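Local coordinates for protein trehalose-6-phosphate phosphatase (Candida albicans, PDB 5DXF) that carries in its N-terminal part a glycosyltransferase family 20 module of GT-B architecture, two Rossmann-like alpha/beta halves facing each other, at residues A420-A425 with V445-Y450; Y450-L455 with E495-E500; K182-Y187 with Y206-L211. One frame throughout, in Å; residues are numbered along the deposited sequence.

Interaction 1: A420-A425 with V445-Y450; sequences ALLRVA and VICQKY
Two successive helices of the Rossmann-like C-terminal half of the GT-B fold meet at their ends, where Gln448, just past helix 439-447, reaches carbonyls in the last turn of helix 415-424. The Gln448 chain bends at its second torsion (chi2 -59°), which turns the amide back toward the helix end. Its NE2 donates to Arg423 O at 3.2 Å with an N-H...O angle of 146°. The donor does not follow a lone pair: it stands above the carbonyl plane, with a C=O...N angle of only 102°. A second bond, from Gln448 NE2 to Leu422 O, is weak for its poor angle despite a separation of 2.6 Å. The other end of the amide, Gln448 OE1, accepts from the backbone N of Ser453, and partners at both ends are consistent with this orientation of the amide. Ala425 O, close to the amide, takes the hydroxyl of Ser453. Beside this polar knot the contact turns apolar. Cys447 points its CB toward the neighbouring helix, and SG lies against Leu422, 3.8 Å from its CB and 4.0 Å from its CD1. Arg423 uses its aliphatic part here, with CG 3.4 Å from Cys447 O and 3.9 Å from Cys447 CB. Its guanidinium continues past the contact to a salt bridge with Glu318 and a hydrogen bond to Ala310 O. Helix 439-447 is the crossover helix between the parallel strands 428-430 and 455-458, and its end packs against helix 415-424, which leads into strand 428-430, as in the alternating strands and helices of a Rossmann-like domain.

Interaction 2: Y450-L455 with E495-E500; sequences YNNSPL and EKVSLE
Asn452 is pressed against one side of helix 493-509, its amide lying over Val497 and Glu500, and no hydrogen bond crosses the contact. The tight inner part is formed by Asn452 with the buried Glu500. Asn452 OD1 sits 3.3 Å from Glu500 CB, while Glu500 CG comes within 3.5 Å of Asn452 CA. The amide and the carboxylate are turned 38° apart, so the two flat groups do not lie parallel. The backbone of Asn452 is in the left-handed region (phi 63°). Its carbonyl runs alongside Lys496: Lys496 CB, directly on the helix, is 3.4 Å from Asn452 O, and the bend of the lysine chain at its third torsion (chi3 66°) brings CE to 3.5 Å from the same oxygen. This is already the solvent side, where Lys496 is partly exposed and the exposed Val497 meets Asn452 ND2 with its CG2 methyl at 3.8 Å. Farther along, the fit slackens. Pro454 CD stays 4.4 Å from Lys496 CE, and Ser453 O is 4.2 Å from Glu500 CG. Behind the contact Glu500 also packs on Val445 of helix 439-447. Beyond this contact the loop, which follows helix 439-447, enters the sheet: Pro454 makes backbone hydrogen bonds with Ala428, and Leu455 opens strand 455-458 beside strand 428-430.

Interaction 3: K182-Y187 with Y206-L211; sequences KFNEAY and YYLLLL
The Phe183 and Tyr207 rings meet obliquely, with centroids 5.9 Å apart and planes at 53°; Tyr207 CB lies 4.1 Å from Phe183 CE2. At the edge of the Phe183 ring, near its plane, lies Leu208 CD2, 3.9 Å from Phe183 CE2. The same methyl approaches the Tyr187 ring obliquely, and Leu208 CD1 touches it as well, 3.5 Å from Tyr187 CE1; leucine and tyrosine side chains cross at about a right angle. Helix 173-194 thus packs, through Phe183, Asn184 and Tyr187, on the loop that leads from strand 200-204 to helix 211-218 in the Rossmann-like N-terminal half of the GT-B fold. The Asn184 amide fills the bend of that loop: its CG is 3.4 Å from Leu210 CB, while ND2 bonds to Tyr180 O one turn back on its own helix. Leu211 has CG anti to its N (chi1 -156°), and CD1 drops onto the helix, 3.8 Å from Tyr187 CB. Beyond the contact the phenols find polar partners: Tyr187 OH bonds to Met37 O, and Tyr207 OH to Glu153 of helix 147-160.

In the fold
Interactions 1 and 2 are neighbours in the C-terminal half of the fold, their centres 10 Å apart; they share Tyr450 and are joined by hydrogen bonds from Ser453. Together they hold the chain between helix 439-447 and strand 455-458 against two different helices. Interaction 3 lies, centre to centre, about 39 Å from interaction 1 and 44 Å from interaction 2, on the opposite side of the chain's centre, in the N-terminal half. Interactions 1 and 3 are buried, interaction 2 only partly so. Side-chain-to-backbone hydrogen bonds mark interaction 1, packing of Asn452 on the aliphatic parts of helix side chains, without a hydrogen bond, interaction 2, and aromatic and leucine packing round one asparagine interaction 3.

Interaction 1: A420-A425 with V445-Y450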
loop_
_atom_site.group_PDB
_atom_site.type_symbol
_atom_site.label_atom_id
_atom_site.label_comp_id
_atom_site.label_asym_id
_atom_site.label_seq_id
_atom_site.Cartn_x
_atom_site.Cartn_y
_atom_site.Cartn_z
ATOM N N ALA A 420 -1.146 -9.783 -17.147
ATOM C CA ALA A 420 -1.934 -10.748 -17.904
ATOM C C ALA A 420 -3.144 -11.142 -17.083
ATOM O O ALA A 420 -4.274 -10.954 -17.513
ATOM C CB ALA A 420 -1.117 -11.976 -18.246
ATOM N N LEU A 421 -2.884 -11.682 -15.894
ATOM C CA LEU A 421 -3.935 -12.094 -14.963
ATOM C C LEU A 421 -5.028 -11.035 -14.784
ATOM O O LEU A 421 -6.220 -11.354 -14.825
ATOM C CB LEU A 421 -3.321 -12.456 -13.602
ATOM C CG LEU A 421 -2.606 -13.811 -13.507
ATOM C CD1 LEU A 421 -1.777 -13.905 -12.234
ATOM C CD2 LEU A 421 -3.610 -14.950 -13.581
ATOM N N LEU A 422 -4.628 -9.782 -14.600
ATOM C CA LEU A 422 -5.606 -8.707 -14.459
ATOM C C LEU A 422 -6.416 -8.506 -15.739
ATOM O O LEU A 422 -7.631 -8.311 -15.680
ATOM C CB LEU A 422 -4.921 -7.398 -14.064
ATOM C CG LEU A 422 -4.309 -7.370 -12.662
ATOM C CD1 LEU A 422 -3.739 -5.996 -12.349
ATOM C CD2 LEU A 422 -5.334 -7.782 -11.613
ATOM N N ARG A 423 -5.755 -8.563 -16.891
ATOM C CA ARG A 423 -6.443 -8.372 -18.166
ATOM C C ARG A 423 -7.431 -9.498 -18.498
ATOM O O ARG A 423 -8.533 -9.229 -18.975
ATOM C CB ARG A 423 -5.428 -8.217 -19.303
ATOM C CG ARG A 423 -4.946 -6.788 -19.520
ATOM C CD ARG A 423 -4.072 -6.678 -20.759
ATOM N NE ARG A 423 -4.793 -7.071 -21.965
ATOM C CZ ARG A 423 -4.221 -7.304 -23.142
ATOM N NH1 ARG A 423 -2.907 -7.185 -23.280
ATOM N NH2 ARG A 423 -4.963 -7.659 -24.181
ATOM N N VAL A 424 -7.055 -10.751 -18.245
ATOM C CA VAL A 424 -7.939 -11.874 -18.565
ATOM C C VAL A 424 -9.110 -11.948 -17.581
ATOM O O VAL A 424 -10.106 -12.625 -17.834
ATOM C CB VAL A 424 -7.185 -13.234 -18.551
ATOM C CG1 VAL A 424 -8.020 -14.340 -19.207
ATOM C CG2 VAL A 424 -5.837 -13.118 -19.251
ATOM N N ALA A 425 -8.992 -11.240 -16.464
ATOM C CA ALA A 425 -10.003 -11.303 -15.412
ATOM C C ALA A 425 -11.390 -10.863 -15.879
ATOM O O ALA A 425 -11.541 -9.829 -16.534
ATOM C CB ALA A 425 -9.570 -10.464 -14.230
ATOM N N VAL A 445 -8.486 -1.698 -12.977
ATOM C CA VAL A 445 -9.328 -0.794 -13.752
ATOM C C VAL A 445 -8.598 -0.350 -15.018
ATOM O O VAL A 445 -9.197 -0.300 -16.095
ATOM C CB VAL A 445 -9.759 0.442 -12.930
ATOM C CG1 VAL A 445 -10.444 1.463 -13.818
ATOM C CG2 VAL A 445 -10.688 0.032 -11.798
ATOM N N ILE A 446 -7.306 -0.047 -14.896
ATOM C CA ILE A 446 -6.513 0.271 -16.085
ATOM C C ILE A 446 -6.504 -0.906 -17.062
ATOM O O ILE A 446 -6.704 -0.736 -18.270
ATOM C CB ILE A 446 -5.050 0.628 -15.744
ATOM C CG1 ILE A 446 -4.969 1.937 -14.962
ATOM C CG2 ILE A 446 -4.219 0.733 -17.014
ATOM C CD1 ILE A 446 -3.552 2.364 -14.686
ATOM N N CYS A 447 -6.283 -2.100 -16.523
ATOM C CA CYS A 447 -6.169 -3.307 -17.334
ATOM C C CYS A 447 -7.483 -3.709 -17.992
ATOM O O CYS A 447 -7.496 -4.555 -18.885
ATOM C CB CYS A 447 -5.652 -4.470 -16.484
ATOM S SG CYS A 447 -3.909 -4.354 -16.025
ATOM N N GLN A 448 -8.586 -3.114 -17.548
ATOM C CA GLN A 448 -9.892 -3.483 -18.079
ATOM C C GLN A 448 -10.518 -2.436 -18.988
ATOM O O GLN A 448 -11.695 -2.543 -19.314
ATOM C CB GLN A 448 -10.861 -3.782 -16.933
ATOM C CG GLN A 448 -10.554 -5.064 -16.201
ATOM C CD GLN A 448 -10.574 -6.271 -17.112
ATOM O OE1 GLN A 448 -11.345 -6.328 -18.069
ATOM N NE2 GLN A 448 -9.724 -7.246 -16.821
ATOM N N LYS A 449 -9.753 -1.432 -19.407
ATOM C CA LYS A 449 -10.332 -0.345 -20.196
ATOM C C LYS A 449 -10.914 -0.840 -21.520
ATOM O O LYS A 449 -11.929 -0.322 -21.983
ATOM C CB LYS A 449 -9.297 0.762 -20.456
ATOM C CG LYS A 449 -8.471 0.594 -21.723
ATOM C CD LYS A 449 -7.341 1.614 -21.806
ATOM C CE LYS A 449 -7.687 2.803 -22.703
ATOM N NZ LYS A 449 -6.495 3.666 -22.985
ATOM N N TYR A 450 -10.296 -1.849 -22.120
ATOM C CA TYR A 450 -10.793 -2.363 -23.387
ATOM C C TYR A 450 -11.750 -3.526 -23.156
ATOM O O TYR A 450 -12.702 -3.721 -23.911
ATOM C CB TYR A 450 -9.630 -2.792 -24.287
ATOM C CG TYR A 450 -8.648 -1.684 -24.591
ATOM C CD1 TYR A 450 -7.296 -1.835 -24.318
ATOM C CD2 TYR A 450 -9.072 -0.484 -25.149
ATOM C CE1 TYR A 450 -6.389 -0.824 -24.599
ATOM C CE2 TYR A 450 -8.174 0.533 -25.433
ATOM C CZ TYR A 450 -6.835 0.357 -25.155
ATOM O OH TYR A 450 -5.942 1.365 -25.436
#

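Interaction 2: Y450-L455 with E495-E500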
loop_
_atom_site.group_PDB
_atom_site.type_symbol
_atom_site.label_atom_id
_atom_site.label_comp_id
_atom_site.label_asym_id
_atom_site.label_seq_id
_atom_site.Cartn_x
_atom_site.Cartn_y
_atom_site.Cartn_z
ATOM N N TYR A 450 -10.296 -1.849 -22.120
ATOM C CA TYR A 450 -10.793 -2.363 -23.387
ATOM C C TYR A 450 -11.750 -3.526 -23.156
ATOM O O TYR A 450 -12.702 -3.721 -23.911
ATOM C CB TYR A 450 -9.630 -2.792 -24.287
ATOM C CG TYR A 450 -8.648 -1.684 -24.591
ATOM C CD1 TYR A 450 -7.296 -1.835 -24.318
ATOM C CD2 TYR A 450 -9.072 -0.484 -25.149
ATOM C CE1 TYR A 450 -6.389 -0.824 -24.599
ATOM C CE2 TYR A 450 -8.174 0.533 -25.433
ATOM C CZ TYR A 450 -6.835 0.357 -25.155
ATOM O OH TYR A 450 -5.942 1.365 -25.436
ATOM N N ASN A 451 -11.506 -4.282 -22.094
ATOM C CA ASN A 451 -12.291 -5.474 -21.816
ATOM C C ASN A 451 -13.523 -5.206 -20.946
ATOM O O ASN A 451 -14.531 -5.908 -21.055
ATOM C CB ASN A 451 -11.395 -6.535 -21.160
ATOM C CG ASN A 451 -12.060 -7.887 -21.089
ATOM O OD1 ASN A 451 -11.860 -8.646 -20.146
ATOM N ND2 ASN A 451 -12.872 -8.193 -22.098
ATOM N N ASN A 452 -13.428 -4.190 -20.093
ATOM C CA ASN A 452 -14.551 -3.715 -19.276
ATOM C C ASN A 452 -15.104 -4.713 -18.264
ATOM O O ASN A 452 -16.315 -4.796 -18.075
ATOM C CB ASN A 452 -15.707 -3.243 -20.172
ATOM C CG ASN A 452 -15.291 -2.171 -21.157
ATOM O OD1 ASN A 452 -14.903 -1.068 -20.769
ATOM N ND2 ASN A 452 -15.393 -2.484 -22.442
ATOM N N SER A 453 -14.230 -5.461 -17.601
ATOM C CA SER A 453 -14.684 -6.370 -16.553
ATOM C C SER A 453 -14.930 -5.620 -15.239
ATOM O O SER A 453 -14.180 -4.705 -14.889
ATOM C CB SER A 453 -13.679 -7.504 -16.347
ATOM O OG SER A 453 -13.750 -8.438 -17.412
ATOM N N PRO A 454 -15.996 -6.004 -14.514
ATOM C CA PRO A 454 -16.421 -5.336 -13.277
ATOM C C PRO A 454 -15.477 -5.490 -12.079
ATOM O O PRO A 454 -14.790 -6.508 -11.888
ATOM C CB PRO A 454 -17.772 -5.998 -12.969
ATOM C CG PRO A 454 -17.722 -7.306 -13.653
ATOM C CD PRO A 454 -16.940 -7.065 -14.910
ATOM N N LEU A 455 -15.468 -4.438 -11.267
ATOM C CA LEU A 455 -14.714 -4.399 -10.027
ATOM C C LEU A 455 -15.659 -4.290 -8.837
ATOM O O LEU A 455 -16.510 -3.400 -8.787
ATOM C CB LEU A 455 -13.736 -3.224 -10.031
ATOM C CG LEU A 455 -13.165 -2.842 -8.664
ATOM C CD1 LEU A 455 -12.212 -3.915 -8.159
ATOM C CD2 LEU A 455 -12.481 -1.485 -8.720
ATOM N N GLU A 495 -23.722 -1.589 -19.207
ATOM C CA GLU A 495 -23.436 -1.296 -17.805
ATOM C C GLU A 495 -21.943 -1.462 -17.514
ATOM O O GLU A 495 -21.314 -0.586 -16.912
ATOM C CB GLU A 495 -24.273 -2.193 -16.883
ATOM C CG GLU A 495 -25.717 -1.727 -16.691
ATOM C CD GLU A 495 -26.608 -2.798 -16.086
ATOM O OE1 GLU A 495 -26.260 -3.994 -16.189
ATOM O OE2 GLU A 495 -27.661 -2.446 -15.512
ATOM N N LYS A 496 -21.385 -2.586 -17.959
ATOM C CA LYS A 496 -19.952 -2.848 -17.848
ATOM C C LYS A 496 -19.126 -1.728 -18.478
ATOM O O LYS A 496 -18.273 -1.137 -17.811
ATOM C CB LYS A 496 -19.599 -4.192 -18.496
ATOM C CG LYS A 496 -20.216 -5.404 -17.808
ATOM C CD LYS A 496 -20.158 -6.656 -18.685
ATOM C CE LYS A 496 -18.733 -7.131 -18.923
ATOM N NZ LYS A 496 -18.703 -8.488 -19.546
ATOM N N VAL A 497 -19.381 -1.428 -19.752
ATOM C CA VAL A 497 -18.607 -0.405 -20.457
ATOM C C VAL A 497 -18.711 0.968 -19.787
ATOM O O VAL A 497 -17.699 1.632 -19.584
ATOM C CB VAL A 497 -19.040 -0.270 -21.933
ATOM C CG1 VAL A 497 -18.125 0.705 -22.675
ATOM C CG2 VAL A 497 -19.055 -1.638 -22.618
ATOM N N SER A 498 -19.924 1.387 -19.437
ATOM C CA SER A 498 -20.122 2.674 -18.772
ATOM C C SER A 498 -19.380 2.755 -17.439
ATOM O O SER A 498 -18.642 3.718 -17.186
ATOM C CB SER A 498 -21.615 2.940 -18.557
ATOM O OG SER A 498 -22.208 1.933 -17.756
ATOM N N LEU A 499 -19.579 1.748 -16.593
ATOM C CA LEU A 499 -18.944 1.724 -15.280
ATOM C C LEU A 499 -17.423 1.754 -15.410
ATOM O O LEU A 499 -16.739 2.505 -14.701
ATOM C CB LEU A 499 -19.391 0.490 -14.495
ATOM C CG LEU A 499 -19.059 0.476 -13.003
ATOM C CD1 LEU A 499 -19.199 1.872 -12.421
ATOM C CD2 LEU A 499 -19.974 -0.496 -12.281
ATOM N N GLU A 500 -16.899 0.953 -16.332
ATOM C CA GLU A 500 -15.465 0.941 -16.582
ATOM C C GLU A 500 -14.986 2.291 -17.096
ATOM O O GLU A 500 -13.874 2.695 -16.790
ATOM C CB GLU A 500 -15.085 -0.156 -17.575
ATOM C CG GLU A 500 -14.026 -1.119 -17.053
ATOM C CD GLU A 500 -12.803 -0.426 -16.488
ATOM O OE1 GLU A 500 -12.082 0.254 -17.250
ATOM O OE2 GLU A 500 -12.560 -0.568 -15.272
#

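Interaction 3: K182-Y187 with Y206-L211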
loop_
_atom_site.group_PDB
_atom_site.type_symbol
_atom_site.label_atom_id
_atom_site.label_comp_id
_atom_site.label_asym_id
_atom_site.label_seq_id
_atom_site.Cartn_x
_atom_site.Cartn_y
_atom_site.Cartn_z
ATOM N N LYS A 182 16.577 3.624 17.784
ATOM C CA LYS A 182 17.867 3.520 17.097
ATOM C C LYS A 182 17.714 3.696 15.587
ATOM O O LYS A 182 18.459 4.452 14.962
ATOM C CB LYS A 182 18.543 2.179 17.390
ATOM C CG LYS A 182 18.935 1.961 18.844
ATOM C CD LYS A 182 20.263 1.221 18.923
ATOM C CE LYS A 182 20.352 0.353 20.171
ATOM N NZ LYS A 182 20.361 1.151 21.426
ATOM N N PHE A 183 16.750 2.978 15.017
ATOM C CA PHE A 183 16.384 3.086 13.604
ATOM C C PHE A 183 16.192 4.541 13.180
ATOM O O PHE A 183 16.864 5.043 12.253
ATOM C CB PHE A 183 15.100 2.290 13.359
ATOM C CG PHE A 183 14.824 1.976 11.914
ATOM C CD1 PHE A 183 15.376 0.852 11.329
ATOM C CD2 PHE A 183 13.970 2.769 11.157
ATOM C CE1 PHE A 183 15.118 0.539 10.013
ATOM C CE2 PHE A 183 13.705 2.456 9.829
ATOM C CZ PHE A 183 14.283 1.337 9.260
ATOM N N ASN A 184 15.269 5.215 13.866
ATOM C CA ASN A 184 15.027 6.639 13.615
ATOM C C ASN A 184 16.281 7.510 13.776
ATOM O O ASN A 184 16.510 8.444 13.000
ATOM C CB ASN A 184 13.929 7.159 14.543
ATOM C CG ASN A 184 12.552 6.635 14.175
ATOM O OD1 ASN A 184 11.755 7.333 13.545
ATOM N ND2 ASN A 184 12.262 5.403 14.574
ATOM N N GLU A 185 17.085 7.202 14.792
ATOM C CA GLU A 185 18.318 7.940 15.071
ATOM C C GLU A 185 19.311 7.842 13.925
ATOM O O GLU A 185 19.968 8.823 13.569
ATOM C CB GLU A 185 18.968 7.427 16.359
ATOM C CG GLU A 185 18.557 8.186 17.606
ATOM C CD GLU A 185 19.182 7.609 18.856
ATOM O OE1 GLU A 185 19.930 6.616 18.735
ATOM O OE2 GLU A 185 18.925 8.143 19.957
ATOM N N ALA A 186 19.420 6.645 13.362
ATOM C CA ALA A 186 20.296 6.419 12.227
ATOM C C ALA A 186 19.771 7.169 11.011
ATOM O O ALA A 186 20.560 7.777 10.273
ATOM C CB ALA A 186 20.425 4.936 11.939
ATOM N N TYR A 187 18.450 7.153 10.812
ATOM C CA TYR A 187 17.883 7.921 9.698
ATOM C C TYR A 187 18.257 9.406 9.826
ATOM O O TYR A 187 18.867 9.967 8.907
ATOM C CB TYR A 187 16.362 7.728 9.600
ATOM C CG TYR A 187 15.990 6.579 8.680
ATOM C CD1 TYR A 187 15.032 6.727 7.687
ATOM C CD2 TYR A 187 16.636 5.355 8.784
ATOM C CE1 TYR A 187 14.715 5.677 6.845
ATOM C CE2 TYR A 187 16.326 4.304 7.948
ATOM C CZ TYR A 187 15.366 4.466 6.981
ATOM O OH TYR A 187 15.066 3.405 6.154
ATOM N N TYR A 206 5.039 4.481 9.062
ATOM C CA TYR A 206 5.130 4.203 10.489
ATOM C C TYR A 206 6.520 3.946 11.058
ATOM O O TYR A 206 6.730 4.081 12.253
ATOM C CB TYR A 206 4.152 3.102 10.886
ATOM C CG TYR A 206 4.239 1.867 10.042
ATOM C CD1 TYR A 206 3.712 1.838 8.771
ATOM C CD2 TYR A 206 4.847 0.728 10.523
ATOM C CE1 TYR A 206 3.790 0.700 7.998
ATOM C CE2 TYR A 206 4.932 -0.410 9.763
ATOM C CZ TYR A 206 4.400 -0.421 8.503
ATOM O OH TYR A 206 4.490 -1.558 7.751
ATOM N N TYR A 207 7.454 3.530 10.220
ATOM C CA TYR A 207 8.808 3.269 10.694
ATOM C C TYR A 207 9.510 4.564 11.089
ATOM O O TYR A 207 10.483 4.553 11.844
ATOM C CB TYR A 207 9.625 2.543 9.622
ATOM C CG TYR A 207 9.358 1.057 9.507
ATOM C CD1 TYR A 207 10.284 0.130 9.963
ATOM C CD2 TYR A 207 8.185 0.584 8.935
ATOM C CE1 TYR A 207 10.050 -1.230 9.853
ATOM C CE2 TYR A 207 7.944 -0.772 8.819
ATOM C CZ TYR A 207 8.877 -1.674 9.281
ATOM O OH TYR A 207 8.634 -3.023 9.169
ATOM N N LEU A 208 9.004 5.679 10.579
ATOM C CA LEU A 208 9.679 6.962 10.718
ATOM C C LEU A 208 8.808 8.023 11.384
ATOM O O LEU A 208 8.924 9.213 11.087
ATOM C CB LEU A 208 10.136 7.442 9.341
ATOM C CG LEU A 208 11.041 6.428 8.637
ATOM C CD1 LEU A 208 11.476 6.931 7.271
ATOM C CD2 LEU A 208 12.240 6.107 9.517
ATOM N N LEU A 209 7.925 7.584 12.266
ATOM C CA LEU A 209 7.019 8.459 12.994
ATOM C C LEU A 209 7.737 9.425 13.915
ATOM O O LEU A 209 7.290 10.540 14.131
ATOM C CB LEU A 209 6.019 7.639 13.789
ATOM C CG LEU A 209 4.960 6.924 12.967
ATOM C CD1 LEU A 209 3.996 6.212 13.885
ATOM C CD2 LEU A 209 4.232 7.877 12.048
ATOM N N LEU A 210 8.818 8.951 14.513
ATOM C CA LEU A 210 9.640 9.749 15.401
ATOM C C LEU A 210 10.290 10.934 14.702
ATOM O O LEU A 210 10.437 12.004 15.284
ATOM C CB LEU A 210 10.716 8.876 16.037
ATOM C CG LEU A 210 10.228 7.924 17.128
ATOM C CD1 LEU A 210 11.388 7.275 17.865
ATOM C CD2 LEU A 210 9.315 8.658 18.092
ATOM N N LEU A 211 10.689 10.726 13.457
ATOM C CA LEU A 211 11.672 11.550 12.776
ATOM C C LEU A 211 11.365 13.032 12.584
ATOM O O LEU A 211 12.212 13.856 12.862
ATOM C CB LEU A 211 11.923 10.929 11.409
ATOM C CG LEU A 211 13.227 11.183 10.677
ATOM C CD1 LEU A 211 14.365 10.435 11.353
ATOM C CD2 LEU A 211 13.070 10.735 9.236
#